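Local structure of nitronate monooxygenase family protein (Pseudomonas aeruginosa, 4QIT) at residues Ala345-Leu348 with Arg349-Glu353; Glu262-Gly266 with Pro267-Arg271; Gly141-Arg145 with Asp146-Ala150. The protein uses molecular oxygen and bound flavin mononucleotide to oxidise alkyl nitronates, probably the toxin propionate 3-nitronate above all, removing their nitrogen. The protein carries 1 engineered substitution. One frame throughout, in Å; residues are numbered along the deposited sequence.

Contact 1: Ala345-Leu348 with Arg349-Glu353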
loop_
_atom_site.group_PDB
_atom_site.type_symbol
_atom_site.label_atom_id
_atom_site.label_comp_id
_atom_site.label_asym_id
_atom_site.label_seq_id
_atom_site.Cartn_x
_atom_site.Cartn_y
_atom_site.Cartn_z
ATOM N N ALA A 345 14.771 23.063 -9.458
ATOM C CA ALA A 345 14.915 24.071 -8.418
ATOM C C ALA A 345 13.559 24.699 -8.083
ATOM O O ALA A 345 13.235 24.883 -6.905
ATOM C CB ALA A 345 15.915 25.137 -8.843
ATOM N N GLU A 346 12.767 25.011 -9.109
ATOM C CA GLU A 346 11.406 25.509 -8.884
ATOM C C GLU A 346 10.543 24.475 -8.163
ATOM O O GLU A 346 9.768 24.819 -7.271
ATOM C CB GLU A 346 10.723 25.950 -10.188
ATOM C CG GLU A 346 9.305 26.514 -9.957
ATOM C CD GLU A 346 8.598 26.989 -11.228
ATOM O OE1 GLU A 346 9.239 27.083 -12.304
ATOM O OE2 GLU A 346 7.380 27.276 -11.147
ATOM N N LEU A 347 10.665 23.209 -8.544
ATOM C CA LEU A 347 9.886 22.191 -7.852
ATOM C C LEU A 347 10.281 22.111 -6.373
ATOM O O LEU A 347 9.410 22.077 -5.506
ATOM C CB LEU A 347 9.992 20.828 -8.545
ATOM C CG LEU A 347 9.277 19.694 -7.809
ATOM C CD1 LEU A 347 7.776 19.954 -7.688
ATOM C CD2 LEU A 347 9.528 18.355 -8.494
ATOM N N LEU A 348 11.580 22.095 -6.085
ATOM C CA LEU A 348 12.038 22.090 -4.700
ATOM C C LEU A 348 11.459 23.289 -3.924
ATOM O O LEU A 348 10.868 23.121 -2.851
ATOM C CB LEU A 348 13.571 22.042 -4.641
ATOM C CG LEU A 348 14.241 21.555 -3.355
ATOM C CD1 LEU A 348 14.158 22.591 -2.233
ATOM C CD2 LEU A 348 13.644 20.210 -2.895
ATOM N N ARG A 349 11.601 24.484 -4.493
ATOM C CA ARG A 349 11.054 25.716 -3.929
ATOM C C ARG A 349 9.558 25.583 -3.635
ATOM O O ARG A 349 9.082 25.957 -2.554
ATOM C CB ARG A 349 11.286 26.844 -4.943
ATOM C CG ARG A 349 11.484 28.240 -4.386
ATOM C CD ARG A 349 11.919 29.188 -5.510
ATOM N NE ARG A 349 13.141 28.718 -6.145
ATOM C CZ ARG A 349 13.322 28.542 -7.455
ATOM N NH1 ARG A 349 12.361 28.803 -8.332
ATOM N NH2 ARG A 349 14.492 28.101 -7.886
ATOM N N THR A 350 8.827 25.041 -4.603
ATOM C CA THR A 350 7.384 24.883 -4.498
ATOM C C THR A 350 7.003 23.916 -3.378
ATOM O O THR A 350 6.075 24.175 -2.606
ATOM C CB THR A 350 6.789 24.415 -5.840
ATOM O OG1 THR A 350 7.057 25.402 -6.854
ATOM C CG2 THR A 350 5.292 24.224 -5.720
ATOM N N LEU A 351 7.721 22.801 -3.292
ATOM C CA LEU A 351 7.521 21.849 -2.205
ATOM C C LEU A 351 7.753 22.470 -0.835
ATOM O O LEU A 351 7.011 22.188 0.109
ATOM C CB LEU A 351 8.428 20.635 -2.392
ATOM C CG LEU A 351 8.096 19.767 -3.613
ATOM C CD1 LEU A 351 9.205 18.757 -3.810
ATOM C CD2 LEU A 351 6.755 19.062 -3.447
ATOM N N VAL A 352 8.771 23.317 -0.721
ATOM C CA VAL A 352 9.036 24.000 0.544
ATOM C C VAL A 352 7.915 24.973 0.911
ATOM O O VAL A 352 7.500 25.041 2.070
ATOM C CB VAL A 352 10.394 24.733 0.516
ATOM C CG1 VAL A 352 10.570 25.600 1.765
ATOM C CG2 VAL A 352 11.528 23.715 0.384
ATOM N N GLU A 353 7.412 25.711 -0.075
ATOM C CA GLU A 353 6.291 26.621 0.163
ATOM C C GLU A 353 5.069 25.830 0.630
ATOM O O GLU A 353 4.368 26.237 1.567
ATOM C CB GLU A 353 5.951 27.414 -1.105
ATOM C CG GLU A 353 4.857 28.453 -0.901
ATOM C CD GLU A 353 4.324 29.021 -2.206
ATOM O OE1 GLU A 353 4.969 28.812 -3.259
ATOM O OE2 GLU A 353 3.257 29.673 -2.179
HETATM O O HOH W 1 5.691 26.420 -8.882
#
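Leu347 and Leu348 meet Leu351 and Val352 one turn further along a single helix, a compact example of how an amphipathic helix divides its labour between an oily face and a wet one. On the apolar side CD1 of Leu347 touches CG of Leu351 at 4.1 Å, and CD1 of Leu348 rests on CG2 of Val352 at 3.9 Å. CG of Leu351 and CG2 of Val352 also lie against carbonyl oxygens of the preceding turn, Leu351 CG being 3.3 Å from Leu347 O. This is the tightly packed side: all four residues are buried, with Ile21, Val38 and Phe248 among the side chains that cover them.

The other face is polar and more open to solvent: Arg349 is exposed, Glu346 and Thr350 partly so, and a water bridges the side chains of the latter two. Thr350 has OG1 anti to its own carbonyl carbon (chi1 -61°), which turns the hydroxyl back along the helix to donate to Glu346 O at 2.8 Å. That oxygen also accepts the i+4 bond from Thr350 N; the two donors arrive from opposite faces of the carbonyl plane, the hydroxyl lying 39° out of it. The water donates both to Thr350 OG1, at 2.6 Å, and to Glu346 OE2. Arg349 folds back through a bend at chi3 (-58°) and lays one guanidinium face over the backbone of Ala345 and Glu346, with NH2 3.4 Å from Ala345 CB. Its NH1 stays 5.3 Å from Glu346 OE1, a distance at which the opposite charges may attract without pairing.

Within the TIM-barrel chain, helix 344-355 sets its apolar face against helix 32-41, strand 21-23 and helix 246-249.

Contact 2: Glu262-Gly266 with Pro267-Arg271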
loop_
_atom_site.group_PDB
_atom_site.type_symbol
_atom_site.label_atom_id
_atom_site.label_comp_id
_atom_site.label_asym_id
_atom_site.label_seq_id
_atom_site.Cartn_x
_atom_site.Cartn_y
_atom_site.Cartn_z
ATOM N N GLU A 262 5.733 11.880 -21.866
ATOM C CA GLU A 262 4.376 11.818 -22.420
ATOM C C GLU A 262 3.500 10.809 -21.663
ATOM O O GLU A 262 2.345 11.099 -21.341
ATOM C CB GLU A 262 4.424 11.456 -23.906
ATOM C CG GLU A 262 3.096 11.067 -24.508
ATOM C CD GLU A 262 3.208 10.676 -25.972
ATOM O OE1 GLU A 262 4.004 9.762 -26.296
ATOM O OE2 GLU A 262 2.497 11.285 -26.800
ATOM N N ALA A 263 4.060 9.632 -21.386
ATOM C CA ALA A 263 3.365 8.581 -20.645
ATOM C C ALA A 263 2.935 9.069 -19.264
ATOM O O ALA A 263 1.787 8.871 -18.848
ATOM C CB ALA A 263 4.264 7.364 -20.504
ATOM N N LEU A 264 3.860 9.709 -18.557
ATOM C CA LEU A 264 3.611 10.130 -17.185
ATOM C C LEU A 264 2.664 11.336 -17.124
ATOM O O LEU A 264 1.921 11.498 -16.153
ATOM C CB LEU A 264 4.939 10.396 -16.461
ATOM C CG LEU A 264 4.893 10.833 -14.997
ATOM C CD1 LEU A 264 4.105 9.818 -14.158
ATOM C CD2 LEU A 264 6.313 10.979 -14.487
ATOM N N LYS A 265 2.671 12.170 -18.162
ATOM C CA LYS A 265 1.756 13.311 -18.215
ATOM C C LYS A 265 0.318 12.947 -18.603
ATOM O O LYS A 265 -0.616 13.670 -18.252
ATOM C CB LYS A 265 2.295 14.408 -19.142
ATOM C CG LYS A 265 3.409 15.221 -18.509
ATOM C CD LYS A 265 3.755 16.452 -19.326
ATOM C CE LYS A 265 4.641 16.108 -20.508
ATOM N NZ LYS A 265 5.190 17.343 -21.152
ATOM N N GLY A 266 0.137 11.828 -19.303
ATOM C CA GLY A 266 -1.159 11.490 -19.870
ATOM C C GLY A 266 -1.983 10.525 -19.045
ATOM O O GLY A 266 -1.715 10.332 -17.853
ATOM N N PRO A 267 -2.990 9.903 -19.674
ATOM C CA PRO A 267 -3.951 9.080 -18.932
ATOM C C PRO A 267 -3.358 7.800 -18.335
ATOM O O PRO A 267 -3.937 7.242 -17.410
ATOM C CB PRO A 267 -5.023 8.748 -19.978
ATOM C CG PRO A 267 -4.345 8.929 -21.303
ATOM C CD PRO A 267 -3.312 9.996 -21.111
ATOM N N ARG A 268 -2.234 7.322 -18.856
ATOM C CA ARG A 268 -1.631 6.122 -18.275
ATOM C C ARG A 268 -1.199 6.335 -16.822
ATOM O O ARG A 268 -1.094 5.375 -16.060
ATOM C CB ARG A 268 -0.457 5.626 -19.118
ATOM C CG ARG A 268 -0.872 5.121 -20.496
ATOM C CD ARG A 268 0.344 4.783 -21.353
ATOM N NE ARG A 268 1.186 3.788 -20.688
ATOM C CZ ARG A 268 2.496 3.671 -20.861
ATOM N NH1 ARG A 268 3.128 4.473 -21.704
ATOM N NH2 ARG A 268 3.167 2.738 -20.193
ATOM N N ALA A 269 -0.991 7.591 -16.430
ATOM C CA ALA A 269 -0.585 7.903 -15.055
ATOM C C ALA A 269 -1.653 7.535 -14.026
ATOM O O ALA A 269 -1.385 7.505 -12.817
ATOM C CB ALA A 269 -0.192 9.383 -14.925
ATOM N N ALA A 270 -2.859 7.242 -14.500
ATOM C CA ALA A 270 -3.946 6.852 -13.611
ATOM C C ALA A 270 -3.731 5.485 -12.972
ATOM O O ALA A 270 -4.401 5.149 -12.000
ATOM C CB ALA A 270 -5.277 6.884 -14.346
ATOM N N ARG A 271 -2.831 4.671 -13.514
ATOM C CA ARG A 271 -2.657 3.342 -12.929
ATOM C C ARG A 271 -1.219 2.830 -13.045
ATOM O O ARG A 271 -0.616 2.827 -14.126
ATOM C CB ARG A 271 -3.677 2.362 -13.539
ATOM C CG ARG A 271 -3.698 0.929 -12.978
ATOM C CD ARG A 271 -4.432 0.757 -11.633
ATOM N NE ARG A 271 -5.760 1.374 -11.532
ATOM C CZ ARG A 271 -6.917 0.720 -11.433
ATOM N NH1 ARG A 271 -6.952 -0.607 -11.439
ATOM N NH2 ARG A 271 -8.051 1.407 -11.314
HETATM O O HOH W 2 -0.349 8.518 -20.578
#
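With CG anti to its carbonyl carbon (chi1 -66°) and a bend at chi3 (57°), Arg268 carries its guanidinium back to the methyl of Ala263, where NH1 comes within 3.3 Å of CB. The approach is oblique, and it leaves the cation lying against a small apolar group of the preceding helix. Its polar end has another partner: NH2 of Arg268 is hydrogen-bonded to OE1 of Gln330, a residue whose side chain also packs on Ala263. Leu286 touches both Ala263 and Arg268, adding an apolar neighbour to this small cluster.

The backbone turns between the two segments. Helix 258-265 finishes at Lys265, and Gly266 is the first residue to leave helical angles and leads into Pro267. A short 3-10 segment, 267-270, follows directly, and the chain then runs on toward strand 273-275. Ala269 N donates to Gly266 O at 3.2 Å, an i to i+3 bond whose donor stands 42° out of the carbonyl plane.

A single water spans the bend between the two helical pieces. It donates to Ala263 O at 2.8 Å and accepts from Arg268 N, so a carbonyl of the last helical turn and an amide of the first 3-10 turn are linked through solvent. The CB of Ala269 points toward the preceding helix and rests on its backbone, 3.2 Å from Leu264 O and 4.4 Å from Leu264 CD1. The side chain of Leu264 in turn lies near Thr246, which probably contacts the bound FMN, itself about 8 Å from that leucine side chain, while Arg271, beyond the 3-10 segment, forms a salt bridge with Glu166 of the second subunit.

Contact 3: Gly141-Arg145 with Asp146-Ala150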
loop_
_atom_site.group_PDB
_atom_site.type_symbol
_atom_site.label_atom_id
_atom_site.label_comp_id
_atom_site.label_asym_id
_atom_site.label_seq_id
_atom_site.Cartn_x
_atom_site.Cartn_y
_atom_site.Cartn_z
ATOM N N GLY A 141 19.530 -4.060 0.247
ATOM C CA GLY A 141 20.215 -4.652 1.388
ATOM C C GLY A 141 21.156 -3.660 2.045
ATOM O O GLY A 141 21.388 -2.559 1.528
ATOM N N ALA A 142 21.706 -4.050 3.192
ATOM C CA ALA A 142 22.699 -3.223 3.863
ATOM C C ALA A 142 24.054 -3.895 3.713
ATOM O O ALA A 142 24.152 -5.126 3.780
ATOM C CB ALA A 142 22.354 -3.055 5.324
ATOM N N PRO A 143 25.107 -3.099 3.501
ATOM C CA PRO A 143 26.452 -3.675 3.470
ATOM C C PRO A 143 26.842 -4.160 4.861
ATOM O O PRO A 143 26.183 -3.798 5.839
ATOM C CB PRO A 143 27.336 -2.480 3.092
ATOM C CG PRO A 143 26.402 -1.480 2.463
ATOM C CD PRO A 143 25.113 -1.658 3.191
ATOM N N PRO A 144 27.907 -4.974 4.954
ATOM C CA PRO A 144 28.420 -5.325 6.280
ATOM C C PRO A 144 28.729 -4.087 7.128
ATOM O O PRO A 144 29.089 -3.028 6.602
ATOM C CB PRO A 144 29.714 -6.079 5.962
ATOM C CG PRO A 144 29.477 -6.675 4.620
ATOM C CD PRO A 144 28.638 -5.663 3.875
ATOM N N ARG A 145 28.583 -4.235 8.440
ATOM C CA ARG A 145 28.809 -3.144 9.382
ATOM C C ARG A 145 30.172 -2.468 9.222
ATOM O O ARG A 145 30.279 -1.242 9.308
ATOM C CB ARG A 145 28.647 -3.661 10.811
ATOM C CG ARG A 145 29.124 -2.697 11.876
ATOM C CD ARG A 145 27.963 -2.157 12.687
ATOM N NE ARG A 145 28.302 -2.057 14.105
ATOM C CZ ARG A 145 27.438 -1.707 15.052
ATOM N NH1 ARG A 145 26.181 -1.426 14.734
ATOM N NH2 ARG A 145 27.828 -1.640 16.319
ATOM N N ASP A 146 31.210 -3.263 8.968
ATOM C CA ASP A 146 32.560 -2.710 8.858
ATOM C C ASP A 146 32.724 -1.801 7.641
ATOM O O ASP A 146 33.524 -0.868 7.667
ATOM C CB ASP A 146 33.617 -3.821 8.846
ATOM C CG ASP A 146 33.631 -4.599 7.546
ATOM O OD1 ASP A 146 32.578 -5.159 7.172
ATOM O OD2 ASP A 146 34.693 -4.643 6.889
ATOM N N GLN A 147 31.966 -2.070 6.579
ATOM C CA GLN A 147 31.993 -1.215 5.393
ATOM C C GLN A 147 31.225 0.090 5.603
ATOM O O GLN A 147 31.686 1.151 5.185
ATOM C CB GLN A 147 31.469 -1.968 4.174
ATOM C CG GLN A 147 32.335 -3.161 3.799
ATOM C CD GLN A 147 31.827 -3.874 2.571
ATOM O OE1 GLN A 147 31.298 -3.249 1.650
ATOM N NE2 GLN A 147 31.976 -5.192 2.550
ATOM N N VAL A 148 30.068 0.002 6.258
ATOM C CA VAL A 148 29.310 1.187 6.655
ATOM C C VAL A 148 30.184 2.081 7.527
ATOM O O VAL A 148 30.227 3.292 7.335
ATOM C CB VAL A 148 28.040 0.805 7.446
ATOM C CG1 VAL A 148 27.333 2.047 7.976
ATOM C CG2 VAL A 148 27.089 -0.025 6.579
ATOM N N ARG A 149 30.897 1.464 8.471
ATOM C CA ARG A 149 31.818 2.185 9.351
ATOM C C ARG A 149 32.945 2.887 8.596
ATOM O O ARG A 149 33.311 4.019 8.920
ATOM C CB ARG A 149 32.429 1.223 10.372
ATOM C CG ARG A 149 31.460 0.768 11.451
ATOM C CD ARG A 149 30.935 1.933 12.270
ATOM N NE ARG A 149 29.903 1.507 13.211
ATOM C CZ ARG A 149 29.107 2.342 13.871
ATOM N NH1 ARG A 149 29.230 3.649 13.692
ATOM N NH2 ARG A 149 28.187 1.874 14.704
ATOM N N ALA A 150 33.499 2.205 7.602
ATOM C CA ALA A 150 34.578 2.773 6.802
ATOM C C ALA A 150 34.136 4.057 6.096
ATOM O O ALA A 150 34.887 5.034 6.041
ATOM C CB ALA A 150 35.083 1.756 5.803
#
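The guanidinium of Arg145 receives Arg149 over one face: Arg149 NH2 stands 3.7 Å above the plane, over its centre, and Arg145 CZ is its nearest atom. Seen from Arg149, Arg145 NE lies at the edge and in the plane of the group. The two planes are 84° apart, nearly perpendicular, the edge of one guanidinium over the face of the other, and the two chains run side by side in the same direction. In the backbone, Arg149 N donates to Arg145 O at 2.9 Å, as part of the new helix.

Pro144 occupies the N-cap position of helix 145-153, at the junction that follows strand 135-139 of the barrel. Its carbonyl oxygen accepts from Val148 N at 3.2 Å in a straight bond, and more weakly from Gln147 N. The pyrrolidine ring lies alongside the amide of Gln147, with NE2 3.6 Å from CG of Pro144. Asp146 takes a chi1 of 72°, which swings OD1 back to Pro144 CB at 3.2 Å. Deeper in, Val148 CG2 packs on CD of Pro143, whose ring also meets Phe118.

Arg145 NH1 makes a weak hydrogen bond to Ala173 O. Both NH1 and NH2 of Arg145 lie 3.9 Å from NH2 of Arg149, so each cation probably disfavours the other's charge, a cost that solvent around these exposed groups would reduce.

Read from the N terminus, the chain meets contact 3 first, then contact 2, then contact 1. The three are strictly in series: none nests within another and none crosses. Each is local, so none closes a long loop. Residues 141-150 pass from strand 135-139 into helix 145-153, a beta-to-alpha step of the barrel. Residues 262-271 turn the end of helix 258-265 toward strand 273-275 of the small antiparallel sheet, and residues 345-353 lie within the last helix. Contacts 2 and 3 sit on opposite sides of the chain's centre, their own centres about 39 Å apart, whereas contacts 1 and 2 approach to about 10 Å between nearest atoms without touching.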